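Local coordinates for protein cycloalternan-forming enzyme (Listeria monocytogenes serovar 1/2a, PDB 5F7U) that is a multidomain protein of glycosyl hydrolase family 31, built round a TIM barrel and carrying a family 6 carbohydrate-binding module, at residues Leu507-Asn511 against Thr548-Gly552; Phe534-Gly539 against Tyr566-Tyr570; Asn560-Thr564 against Ser587-Ala592. The protein carries 1 engineered substitution. All coordinates share one frame; numbering follows the deposited sequence. Where two conformers were deposited one is given.

All three contacts belong to the TIM-barrel domain and gather round helix 555-577. Contacts 2 and 3 are buried and use successive turns of that helix, one facing barrel strand 534-536, the other the loop between strands 584-585 and 597-599. Contact 1 is only partly buried and joins two loops, one of which leads into the helix. Chemistry follows place: contact 1 is a small polar network of carboxylate, hydroxyl and backbone groups, contact 2 is mainly aromatic, and contact 3 uses an arginine and a threonine to grip backbone. Contact 1 touches the others through Phe-509, which packs on Tyr-566, and Leu-507 O, which probably accepts a hydrogen bond from Tyr-562 OH.

Contact 1: residues Leu507-Asn511 against Thr548-Gly552; sequences LDFTN and TFSNG
An Asx turn at Asp-508, within a type I beta turn that runs to Asn-511, meets a second type I turn, Phe-549 to Gly-552, in the loop of the TIM-barrel domain that leads into helix 555-577. Aspartate suits the place because its two oxygens divide the work. OD1 of Asp-508 stays in its own turn, taking the backbone N of Thr-510 at 2.8 Å from above the carboxylate plane and the OG1 of the same threonine at 2.6 Å on the syn side. OD2 of Asp-508 crosses to the other loop and receives Ser-550 N at 2.8 Å on its syn lone pair. A trans first torsion (chi1 -180°) carries the carboxylate out toward that loop, where OD1 also lies in the plane of the Phe-549 ring, at its edge, 3.4 Å from CD2. The two planes stand nearly perpendicular, 86° apart.

Threonine serves at 510 because its hydroxyl works on both sides: bound to Asp-508, OG1 also lies 2.8 Å from Ser-550 OG, and it accepts a weak hydrogen bond from Asn-551 N. Asn-511 N-caps helix 512-520 through its OD1, which holds Ala-514 N, and its CB rests 3.4 Å from Ser-550 OG. The other branch of Thr-510, its methyl CG2, lies 3.6 Å from ND2 of Asn-551, whose OD1 accepts from Glu-553 N.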
ATOM      1  N   LEU A 507     -21.991  10.573 -12.826  1.00 16.89           N
ATOM      2  CA  LEU A 507     -23.065  10.276 -11.885  1.00 17.24           C
ATOM      3  C   LEU A 507     -22.714  10.925 -10.552  1.00 17.13           C
ATOM      4  O   LEU A 507     -21.596  10.784 -10.061  1.00 16.28           O
ATOM      5  CB  LEU A 507     -23.247   8.754 -11.734  1.00 17.00           C
ATOM      6  CG  LEU A 507     -24.458   8.177 -10.981  1.00 17.40           C
ATOM      7  CD1 LEU A 507     -24.329   8.227  -9.462  1.00 17.40           C
ATOM      8  CD2 LEU A 507     -25.770   8.813 -11.456  1.00 17.95           C
ATOM      9  N   ASP A 508     -23.658  11.657  -9.970  1.00 17.78           N
ATOM     10  CA  ASP A 508     -23.402  12.256  -8.673  1.00 18.04           C
ATOM     11  C   ASP A 508     -23.547  11.224  -7.555  1.00 18.03           C
ATOM     12  O   ASP A 508     -24.662  10.974  -7.075  1.00 19.07           O
ATOM     13  CB  ASP A 508     -24.332  13.454  -8.447  1.00 18.60           C
ATOM     14  CG  ASP A 508     -24.108  14.135  -7.093  1.00 18.99           C
ATOM     15  OD1 ASP A 508     -23.259  13.670  -6.279  1.00 18.89           O
ATOM     16  OD2 ASP A 508     -24.787  15.161  -6.852  1.00 19.29           O
ATOM     17  N   PHE A 509     -22.421  10.636  -7.137  1.00 17.70           N
ATOM     18  CA  PHE A 509     -22.423   9.607  -6.091  1.00 17.76           C
ATOM     19  C   PHE A 509     -22.767  10.117  -4.695  1.00 18.37           C
ATOM     20  O   PHE A 509     -22.933   9.318  -3.776  1.00 18.90           O
ATOM     21  CB  PHE A 509     -21.142   8.745  -6.132  1.00 16.87           C
ATOM     22  CG  PHE A 509     -21.127   7.799  -7.290  1.00 16.61           C
ATOM     23  CD1 PHE A 509     -21.771   6.561  -7.199  1.00 16.82           C
ATOM     24  CD2 PHE A 509     -20.540   8.168  -8.503  1.00 16.32           C
ATOM     25  CE1 PHE A 509     -21.796   5.691  -8.291  1.00 16.66           C
ATOM     26  CE2 PHE A 509     -20.556   7.302  -9.592  1.00 16.38           C
ATOM     27  CZ  PHE A 509     -21.200   6.062  -9.483  1.00 16.49           C
ATOM     28  N   THR A 510     -22.946  11.431  -4.552  1.00 18.57           N
ATOM     29  CA  THR A 510     -23.437  12.011  -3.283  1.00 19.19           C
ATOM     30  C   THR A 510     -24.964  11.940  -3.179  1.00 20.35           C
ATOM     31  O   THR A 510     -25.539  12.187  -2.108  1.00 21.17           O
ATOM     32  CB  THR A 510     -22.962  13.478  -3.033  1.00 18.85           C
ATOM     33  OG1 THR A 510     -23.698  14.416  -3.830  1.00 19.09           O
ATOM     34  CG2 THR A 510     -21.467  13.645  -3.266  1.00 18.48           C
ATOM     35  N   ASN A 511     -25.609  11.612  -4.299  1.00 20.89           N
ATOM     36  CA  ASN A 511     -27.054  11.663  -4.432  1.00 22.16           C
ATOM     37  C   ASN A 511     -27.568  10.223  -4.319  1.00 22.50           C
ATOM     38  O   ASN A 511     -27.412   9.445  -5.249  1.00 21.83           O
ATOM     39  CB  ASN A 511     -27.395  12.326  -5.784  1.00 22.38           C
ATOM     40  CG  ASN A 511     -28.891  12.432  -6.063  1.00 23.56           C
ATOM     41  OD1 ASN A 511     -29.700  11.671  -5.534  1.00 24.18           O
ATOM     42  ND2 ASN A 511     -29.254  13.357  -6.945  1.00 24.08           N
ATOM     43  N   THR A 548     -21.214  21.518  -8.792  1.00 21.38           N
ATOM     44  CA  THR A 548     -21.983  21.425  -7.539  1.00 21.49           C
ATOM     45  C   THR A 548     -22.643  20.059  -7.381  1.00 21.08           C
ATOM     46  O   THR A 548     -23.317  19.582  -8.300  1.00 21.37           O
ATOM     47  CB  THR A 548     -23.075  22.522  -7.476  1.00 22.57           C
ATOM     48  OG1 THR A 548     -22.490  23.809  -7.728  1.00 22.74           O
ATOM     49  CG2 THR A 548     -23.786  22.529  -6.093  1.00 22.86           C
ATOM     50  N   PHE A 549     -22.471  19.463  -6.198  1.00 20.33           N
ATOM     51  CA  PHE A 549     -23.021  18.144  -5.884  1.00 20.14           C
ATOM     52  C   PHE A 549     -24.257  18.240  -4.989  1.00 21.04           C
ATOM     53  O   PHE A 549     -24.536  19.313  -4.404  1.00 21.33           O
ATOM     54  CB  PHE A 549     -21.923  17.251  -5.306  1.00 19.08           C
ATOM     55  CG  PHE A 549     -20.794  17.019  -6.280  1.00 18.18           C
ATOM     56  CD1 PHE A 549     -19.859  18.031  -6.553  1.00 18.16           C
ATOM     57  CD2 PHE A 549     -20.701  15.821  -6.974  1.00 17.94           C
ATOM     58  CE1 PHE A 549     -18.853  17.836  -7.490  1.00 17.53           C
ATOM     59  CE2 PHE A 549     -19.684  15.613  -7.909  1.00 17.66           C
ATOM     60  CZ  PHE A 549     -18.756  16.623  -8.166  1.00 17.27           C
ATOM     61  N   SER A 550     -25.002  17.138  -4.890  1.00 21.29           N
ATOM     62  CA  SER A 550     -26.273  17.133  -4.145  1.00 22.36           C
ATOM     63  C   SER A 550     -26.103  17.399  -2.651  1.00 22.67           C
ATOM     64  O   SER A 550     -27.054  17.825  -1.985  1.00 23.10           O
ATOM     65  CB  SER A 550     -27.025  15.827  -4.364  1.00 22.30           C
ATOM     66  OG  SER A 550     -26.430  14.805  -3.591  1.00 22.40           O
ATOM     67  N   ASN A 551     -24.904  17.123  -2.138  1.00 22.38           N
ATOM     68  CA  ASN A 551     -24.550  17.394  -0.751  1.00 22.94           C
ATOM     69  C   ASN A 551     -24.210  18.873  -0.512  1.00 23.24           C
ATOM     70  O   ASN A 551     -23.838  19.242   0.592  1.00 23.70           O
ATOM     71  CB  ASN A 551     -23.422  16.455  -0.264  1.00 22.38           C
ATOM     72  CG  ASN A 551     -22.083  16.687  -0.973  1.00 21.93           C
ATOM     73  OD1 ASN A 551     -21.965  17.525  -1.872  1.00 22.41           O
ATOM     74  ND2 ASN A 551     -21.075  15.937  -0.572  1.00 21.75           N
ATOM     75  N   GLY A 552     -24.333  19.704  -1.546  1.00 23.27           N
ATOM     76  CA  GLY A 552     -24.056  21.143  -1.445  1.00 23.84           C
ATOM     77  C   GLY A 552     -22.590  21.510  -1.615  1.00 23.55           C
ATOM     78  O   GLY A 552     -22.262  22.690  -1.767  1.00 24.22           O
TER

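Contact 2: residues Phe534-Gly539 against Tyr566-Tyr570; sequences FKTNGG and YVSSY. Engineered in segment 534-539: Asn-537 (natural residue Asp). With GLC (alpha-D-glucopyranose), chain F.
Thr-536 fits between two tyrosines of helix 555-577, and each part of its small branched side chain meets a different partner. The methyl CG2 sits over the face of the Tyr-570 ring in a CH-pi contact, 3.8 Å from the centroid. CB approaches the other ring at its phenol end, 3.3 Å from Tyr-566 OH. With chi1 at 35°, OG1 is placed between the backbone N and the carbonyl carbon, and from there it binds a water, 2.8 Å away, that donates to Val-567 O. The same OG1 is also hydrogen-bonded to Ser-585 OG on the adjacent strand.

At the next residue, just past the strand, Asn-537 O accepts from Tyr-566 OH at 2.8 Å, the donor 18° out of the carbonyl plane, which ties the chain leaving the strand to the helix. Beyond it the backbone of Gly-538 and Gly-539 adopts positive phi, which suits glycine, and Gly-539 CA passes close to the Tyr-566 ring. At the other end of the strand, Tyr-570 turns its edge to the face of Phe-534, a T-shaped pair with centroids 5.1 Å apart and planes at 77°. Gln-457 and Trp-518 are hydrogen-bonded to the Tyr-570 hydroxyl and probably help fix this ring.

Lys-535 points away from the helix into the glycan pocket, where its NZ forms a salt bridge with Glu-400 and a weak hydrogen bond to O3 of the bound alpha-D-glucopyranose. Asn-537, engineered from aspartate, lies in the same pocket, and its OD1 takes Gly-538 N. Strand 534-536 is the barrel's fourth, flanked by strands 452-457 and 584-585; helix segment 566-570 runs almost antiparallel to it outside the barrel, the axes of these two short segments 9.5 Å apart at their closest.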
ATOM      1  N   PHE A 534     -16.841  -5.639  -9.266  1.00 14.65           N
ATOM      2  CA  PHE A 534     -16.553  -4.688 -10.334  1.00 14.22           C
ATOM      3  C   PHE A 534     -15.138  -4.159 -10.241  1.00 13.74           C
ATOM      4  O   PHE A 534     -14.617  -3.913  -9.134  1.00 13.88           O
ATOM      5  CB  PHE A 534     -17.496  -3.494 -10.244  1.00 14.57           C
ATOM      6  CG  PHE A 534     -18.949  -3.844 -10.408  1.00 15.38           C
ATOM      7  CD1 PHE A 534     -19.468  -4.101 -11.668  1.00 15.82           C
ATOM      8  CD2 PHE A 534     -19.798  -3.933  -9.292  1.00 15.81           C
ATOM      9  CE1 PHE A 534     -20.830  -4.416 -11.834  1.00 16.64           C
ATOM     10  CE2 PHE A 534     -21.151  -4.266  -9.443  1.00 16.53           C
ATOM     11  CZ  PHE A 534     -21.667  -4.494 -10.722  1.00 16.80           C
ATOM     12  N   LYS A 535     -14.542  -3.954 -11.412  1.00 13.35           N
ATOM     13  CA  LYS A 535     -13.305  -3.181 -11.508  1.00 13.21           C
ATOM     14  C   LYS A 535     -13.697  -1.747 -11.817  1.00 13.46           C
ATOM     15  O   LYS A 535     -13.914  -1.380 -12.975  1.00 14.01           O
ATOM     16  CB  LYS A 535     -12.340  -3.765 -12.557  1.00 13.02           C
ATOM     17  CG  LYS A 535     -11.027  -2.946 -12.712  1.00 12.76           C
ATOM     18  CD  LYS A 535     -10.069  -3.631 -13.696  1.00 13.09           C
ATOM     19  CE  LYS A 535      -8.749  -2.849 -13.752  1.00 13.33           C
ATOM     20  NZ  LYS A 535      -7.755  -3.467 -14.699  1.00 14.12           N
ATOM     21  N   THR A 536     -13.806  -0.959 -10.755  1.00 13.63           N
ATOM     22  CA  THR A 536     -14.265   0.424 -10.848  1.00 14.21           C
ATOM     23  C   THR A 536     -13.092   1.344 -11.123  1.00 14.53           C
ATOM     24  O   THR A 536     -12.361   1.741 -10.218  1.00 14.37           O
ATOM     25  CB  THR A 536     -15.041   0.829  -9.579  1.00 14.19           C
ATOM     26  OG1 THR A 536     -14.469   0.180  -8.445  1.00 14.41           O
ATOM     27  CG2 THR A 536     -16.488   0.392  -9.703  1.00 14.57           C
ATOM     28  N   ASN A 537     -12.897   1.618 -12.402  1.00 15.60           N
ATOM     29  CA  ASN A 537     -11.809   2.452 -12.885  1.00 16.89           C
ATOM     30  C   ASN A 537     -12.210   3.915 -12.930  1.00 16.59           C
ATOM     31  O   ASN A 537     -13.385   4.249 -12.878  1.00 16.53           O
ATOM     32  CB  ASN A 537     -11.482   2.028 -14.316  1.00 18.86           C
ATOM     33  CG  ASN A 537     -10.001   2.072 -14.603  1.00 21.30           C
ATOM     34  OD1 ASN A 537      -9.280   2.970 -14.183  1.00 20.86           O
ATOM     35  ND2 ASN A 537      -9.532   1.043 -15.281  1.00 23.80           N
ATOM     36  N   GLY A 538     -11.210   4.777 -13.081  1.00 16.08           N
ATOM     37  CA  GLY A 538     -11.442   6.211 -13.179  1.00 15.75           C
ATOM     38  C   GLY A 538     -11.859   6.839 -11.855  1.00 15.61           C
ATOM     39  O   GLY A 538     -11.593   6.303 -10.773  1.00 15.20           O
ATOM     40  N   GLY A 539     -12.524   7.984 -11.961  1.00 15.27           N
ATOM     41  CA  GLY A 539     -12.957   8.715 -10.773  1.00 15.29           C
ATOM     42  C   GLY A 539     -12.223  10.029 -10.597  1.00 15.21           C
ATOM     43  O   GLY A 539     -12.673  10.875  -9.807  1.00 15.11           O
ATOM     44  N   TYR A 566     -17.654   7.085  -5.305  1.00 13.91           N
ATOM     45  CA  TYR A 566     -17.936   6.189  -6.419  1.00 13.73           C
ATOM     46  C   TYR A 566     -17.569   4.740  -6.067  1.00 13.57           C
ATOM     47  O   TYR A 566     -18.394   3.825  -6.188  1.00 13.67           O
ATOM     48  CB  TYR A 566     -17.146   6.709  -7.636  1.00 13.52           C
ATOM     49  CG  TYR A 566     -16.755   5.716  -8.731  1.00 13.55           C
ATOM     50  CD1 TYR A 566     -17.700   4.852  -9.322  1.00 13.91           C
ATOM     51  CD2 TYR A 566     -15.457   5.718  -9.243  1.00 13.18           C
ATOM     52  CE1 TYR A 566     -17.329   3.979 -10.342  1.00 13.93           C
ATOM     53  CE2 TYR A 566     -15.083   4.848 -10.269  1.00 13.23           C
ATOM     54  CZ  TYR A 566     -16.041   4.003 -10.832  1.00 13.62           C
ATOM     55  OH  TYR A 566     -15.694   3.138 -11.862  1.00 13.64           O
ATOM     56  N   VAL A 567     -16.329   4.538  -5.628  1.00 13.19           N
ATOM     57  CA  VAL A 567     -15.840   3.180  -5.379  1.00 13.04           C
ATOM     58  C   VAL A 567     -16.625   2.529  -4.239  1.00 13.38           C
ATOM     59  O   VAL A 567     -17.030   1.348  -4.332  1.00 13.69           O
ATOM     60  CB  VAL A 567     -14.317   3.202  -5.097  1.00 12.63           C
ATOM     61  CG1 VAL A 567     -13.825   1.890  -4.476  1.00 12.76           C
ATOM     62  CG2 VAL A 567     -13.564   3.480  -6.392  1.00 12.63           C
ATOM     63  N   SER A 568     -16.840   3.290  -3.162  1.00 13.47           N
ATOM     64  CA  SER A 568     -17.586   2.750  -2.019  1.00 14.15           C
ATOM     65  C   SER A 568     -19.033   2.429  -2.395  1.00 14.92           C
ATOM     66  O   SER A 568     -19.567   1.406  -1.940  1.00 15.19           O
ATOM     67  CB  SER A 568     -17.536   3.694  -0.815  1.00 14.36           C
ATOM     68  OG  SER A 568     -18.214   4.916  -1.071  1.00 14.63           O
ATOM     69  N   SER A 569     -19.653   3.261  -3.242  1.00 14.99           N
ATOM     70  CA  SER A 569     -21.055   3.012  -3.640  1.00 15.90           C
ATOM     71  C   SER A 569     -21.190   1.672  -4.345  1.00 16.03           C
ATOM     72  O   SER A 569     -22.097   0.882  -4.026  1.00 16.25           O
ATOM     73  CB  SER A 569     -21.603   4.122  -4.532  1.00 16.25           C
ATOM     74  OG  SER A 569     -21.809   5.309  -3.786  1.00 16.92           O
ATOM     75  N   TYR A 570     -20.288   1.420  -5.294  1.00 15.55           N
ATOM     76  CA  TYR A 570     -20.292   0.156  -6.020  1.00 15.75           C
ATOM     77  C   TYR A 570     -19.940  -1.033  -5.134  1.00 15.73           C
ATOM     78  O   TYR A 570     -20.534  -2.103  -5.281  1.00 16.12           O
ATOM     79  CB  TYR A 570     -19.302   0.211  -7.155  1.00 15.46           C
ATOM     80  CG  TYR A 570     -19.841   0.571  -8.513  1.00 15.69           C
ATOM     81  CD1 TYR A 570     -19.910   1.905  -8.928  1.00 15.79           C
ATOM     82  CD2 TYR A 570     -20.192  -0.429  -9.425  1.00 15.97           C
ATOM     83  CE1 TYR A 570     -20.336   2.234 -10.219  1.00 16.01           C
ATOM     84  CE2 TYR A 570     -20.622  -0.115 -10.714  1.00 16.22           C
ATOM     85  CZ  TYR A 570     -20.685   1.223 -11.106  1.00 16.53           C
ATOM     86  OH  TYR A 570     -21.066   1.562 -12.398  1.00 16.83           O
TER
HETATM   87  C1  GLC F   2      -7.624   2.256 -17.717  1.00 24.23           C
HETATM   88  C2  GLC F   2      -7.066   1.254 -16.683  1.00 22.22           C
HETATM   89  C3  GLC F   2      -6.486  -0.020 -17.330  1.00 21.59           C
HETATM   90  C4  GLC F   2      -7.512  -0.648 -18.288  1.00 21.87           C
HETATM   91  C5  GLC F   2      -8.168   0.412 -19.184  1.00 23.14           C
HETATM   92  C6  GLC F   2      -9.304  -0.132 -20.036  1.00 23.44           C
HETATM   93  O2  GLC F   2      -6.175   1.913 -15.778  1.00 22.18           O
HETATM   94  O3  GLC F   2      -6.124  -0.996 -16.337  1.00 19.32           O
HETATM   95  O4  GLC F   2      -6.874  -1.642 -19.110  1.00 19.95           O
HETATM   96  O5  GLC F   2      -8.646   1.567 -18.465  1.00 23.37           O
HETATM   97  O6  GLC F   2      -9.669   0.932 -20.937  1.00 24.60           O
HETATM   98  O   HOH W   1     -16.229  -0.417  -6.390  1.00 16.19           O

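Contact 3: residues Asn560-Thr564 against Ser587-Ala592; sequences NRYPT and SGTSGA
Ser-590 O is gripped by both terminal nitrogens of Arg-561, NH1 and NH2, each 3.0 Å away. This fastens helix 555-577 of the TIM barrel to the loop after strand 584-585. The oxygen belongs to the central peptide of a type II beta turn, Thr-589 to Ala-592, whose third position needs positive phi and is filled by Gly-591. NH1 approaches almost in line with the carbonyl, at a C=O...donor angle of 172°, while NH2 comes in more from one side. Arginine suits the place because it is long enough to fold back: its CB leaves the helix away from the loop, but bends at chi2 (52°) and chi3 bring the guanidinium round to it. NE forms a salt bridge with Asp-304, which probably helps hold the group's orientation, and the methyl CG2 of Thr-589 lies over the centre of one guanidinium face.

One turn farther along the helix, Thr-564 OG1 accepts Thr-589 N at 3.0 Å with a fairly straight bond (159°). It also binds a water that donates to Ser-587 O, so a single hydroxyl serves two points of the loop. Gly-588 CA lies only 3.2 Å from that OG1, a closeness made possible by glycine's lack of a side chain, and Pro-563 CB packs 3.3 Å from Ser-587 OG, itself bonded to Tyr-285 O.

The helix is kinked here: Pro-563 has no N-H to give, and Thr-564 N, the usual helical donor to Asn-560 O, makes no bond to the preceding turn. Asn-560 O is buried with no polar partner in the model, and the methyl CG2 of Thr-589 lies 3.2 Å from it.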
ATOM      1  N   ASN A 560     -11.172  15.252  -4.606  1.00 13.51           N
ATOM      2  CA  ASN A 560     -10.486  14.116  -3.988  1.00 12.91           C
ATOM      3  C   ASN A 560     -11.461  13.067  -3.443  1.00 12.78           C
ATOM      4  O   ASN A 560     -11.158  11.866  -3.426  1.00 12.56           O
ATOM      5  CB  ASN A 560      -9.536  14.570  -2.875  1.00 12.84           C
ATOM      6  CG  ASN A 560      -8.339  15.360  -3.411  1.00 12.92           C
ATOM      7  OD1 ASN A 560      -8.040  15.341  -4.614  1.00 13.00           O
ATOM      8  ND2 ASN A 560      -7.629  16.035  -2.512  1.00 12.67           N
ATOM      9  N   ARG A 561     -12.625  13.542  -3.010  1.00 12.64           N
ATOM     10  CA  ARG A 561     -13.654  12.695  -2.392  1.00 12.90           C
ATOM     11  C   ARG A 561     -14.425  11.851  -3.392  1.00 12.86           C
ATOM     12  O   ARG A 561     -14.777  10.698  -3.101  1.00 13.11           O
ATOM     13  CB  ARG A 561     -14.610  13.567  -1.546  1.00 13.15           C
ATOM     14  CG  ARG A 561     -15.790  12.832  -0.877  1.00 13.74           C
ATOM     15  CD  ARG A 561     -15.379  11.605  -0.059  1.00 13.79           C
ATOM     16  NE  ARG A 561     -14.352  11.919   0.935  1.00 13.87           N
ATOM     17  CZ  ARG A 561     -13.636  11.009   1.593  1.00 13.85           C
ATOM     18  NH1 ARG A 561     -13.812   9.709   1.361  1.00 14.10           N
ATOM     19  NH2 ARG A 561     -12.733  11.410   2.475  1.00 13.80           N
ATOM     20  N   TYR A 562     -14.719  12.433  -4.549  1.00 13.01           N
ATOM     21  CA  TYR A 562     -15.537  11.769  -5.570  1.00 13.31           C
ATOM     22  C   TYR A 562     -15.145  10.313  -5.859  1.00 13.11           C
ATOM     23  O   TYR A 562     -16.025   9.433  -5.830  1.00 13.23           O
ATOM     24  CB  TYR A 562     -15.570  12.596  -6.861  1.00 13.44           C
ATOM     25  CG  TYR A 562     -16.501  11.978  -7.883  1.00 13.83           C
ATOM     26  CD1 TYR A 562     -17.876  12.269  -7.871  1.00 14.39           C
ATOM     27  CD2 TYR A 562     -16.012  11.104  -8.867  1.00 13.51           C
ATOM     28  CE1 TYR A 562     -18.729  11.679  -8.790  1.00 14.63           C
ATOM     29  CE2 TYR A 562     -16.866  10.512  -9.799  1.00 13.89           C
ATOM     30  CZ  TYR A 562     -18.216  10.808  -9.765  1.00 14.51           C
ATOM     31  OH  TYR A 562     -19.068  10.229 -10.684  1.00 14.59           O
ATOM     32  N   PRO A 563     -13.838  10.037  -6.140  1.00 12.86           N
ATOM     33  CA  PRO A 563     -13.537   8.632  -6.433  1.00 12.84           C
ATOM     34  C   PRO A 563     -13.908   7.658  -5.324  1.00 12.88           C
ATOM     35  O   PRO A 563     -14.370   6.542  -5.630  1.00 12.99           O
ATOM     36  CB  PRO A 563     -12.010   8.633  -6.680  1.00 12.60           C
ATOM     37  CG  PRO A 563     -11.528   9.941  -6.078  1.00 12.83           C
ATOM     38  CD  PRO A 563     -12.648  10.886  -6.380  1.00 12.91           C
ATOM     39  N   THR A 564     -13.715   8.050  -4.061  1.00 12.69           N
ATOM     40  CA  THR A 564     -14.084   7.180  -2.936  1.00 13.26           C
ATOM     41  C   THR A 564     -15.599   7.053  -2.762  1.00 13.90           C
ATOM     42  O   THR A 564     -16.091   5.973  -2.410  1.00 14.28           O
ATOM     43  CB  THR A 564     -13.305   7.579  -1.680  1.00 13.51           C
ATOM     44  OG1 THR A 564     -11.924   7.403  -1.978  1.00 13.47           O
ATOM     45  CG2 THR A 564     -13.628   6.686  -0.463  1.00 13.47           C
ATOM     46  N   SER A 587      -8.404   4.790  -7.731  1.00 12.89           N
ATOM     47  CA  SER A 587      -8.422   6.170  -7.251  1.00 12.86           C
ATOM     48  C   SER A 587      -9.127   6.318  -5.929  1.00 12.78           C
ATOM     49  O   SER A 587     -10.101   5.614  -5.669  1.00 13.04           O
ATOM     50  CB  SER A 587      -9.124   7.080  -8.260  1.00 13.55           C
ATOM     51  OG  SER A 587      -8.961   8.443  -7.859  1.00 13.96           O
ATOM     52  N   GLY A 588      -8.666   7.261  -5.108  1.00 12.32           N
ATOM     53  CA  GLY A 588      -9.404   7.566  -3.881  1.00 12.84           C
ATOM     54  C   GLY A 588      -8.656   8.487  -2.940  1.00 12.64           C
ATOM     55  O   GLY A 588      -7.577   8.983  -3.260  1.00 12.29           O
ATOM     56  N   THR A 589      -9.269   8.735  -1.785  1.00 12.70           N
ATOM     57  CA  THR A 589      -8.619   9.547  -0.756  1.00 12.74           C
ATOM     58  C   THR A 589      -8.782   8.849   0.601  1.00 12.64           C
ATOM     59  O   THR A 589      -9.021   7.640   0.639  1.00 12.20           O
ATOM     60  CB  THR A 589      -9.101  11.023  -0.809  1.00 13.45           C
ATOM     61  OG1 THR A 589      -8.265  11.819   0.044  1.00 14.40           O
ATOM     62  CG2 THR A 589     -10.561  11.128  -0.416  1.00 14.46           C
ATOM     63  N   SER A 590      -8.613   9.574   1.709  0.50 12.63           N
ATOM     64  CA  SER A 590      -8.830   8.974   3.036  0.50 12.63           C
ATOM     65  C   SER A 590     -10.183   8.260   3.098  0.50 12.96           C
ATOM     66  O   SER A 590     -11.205   8.793   2.639  0.50 12.98           O
ATOM     67  CB  SER A 590      -8.793  10.047   4.122  0.50 12.94           C
ATOM     68  OG  SER A 590      -9.850  10.957   3.942  0.50 12.83           O
ATOM     69  N   GLY A 591     -10.169   7.041   3.641  1.00 13.03           N
ATOM     70  CA  GLY A 591     -11.365   6.166   3.675  1.00 13.30           C
ATOM     71  C   GLY A 591     -11.428   5.184   2.516  1.00 13.00           C
ATOM     72  O   GLY A 591     -12.232   4.249   2.557  1.00 13.22           O
ATOM     73  N   ALA A 592     -10.592   5.377   1.485  1.00 12.58           N
ATOM     74  CA  ALA A 592     -10.552   4.429   0.357  1.00 12.60           C
ATOM     75  C   ALA A 592     -10.438   2.985   0.850  1.00 12.54           C
ATOM     76  O   ALA A 592     -11.021   2.070   0.270  1.00 12.62           O
ATOM     77  CB  ALA A 592      -9.379   4.739  -0.550  1.00 12.52           C
TER
HETATM   78  O   HOH W   2     -11.651   5.080  -3.340  1.00 11.92           O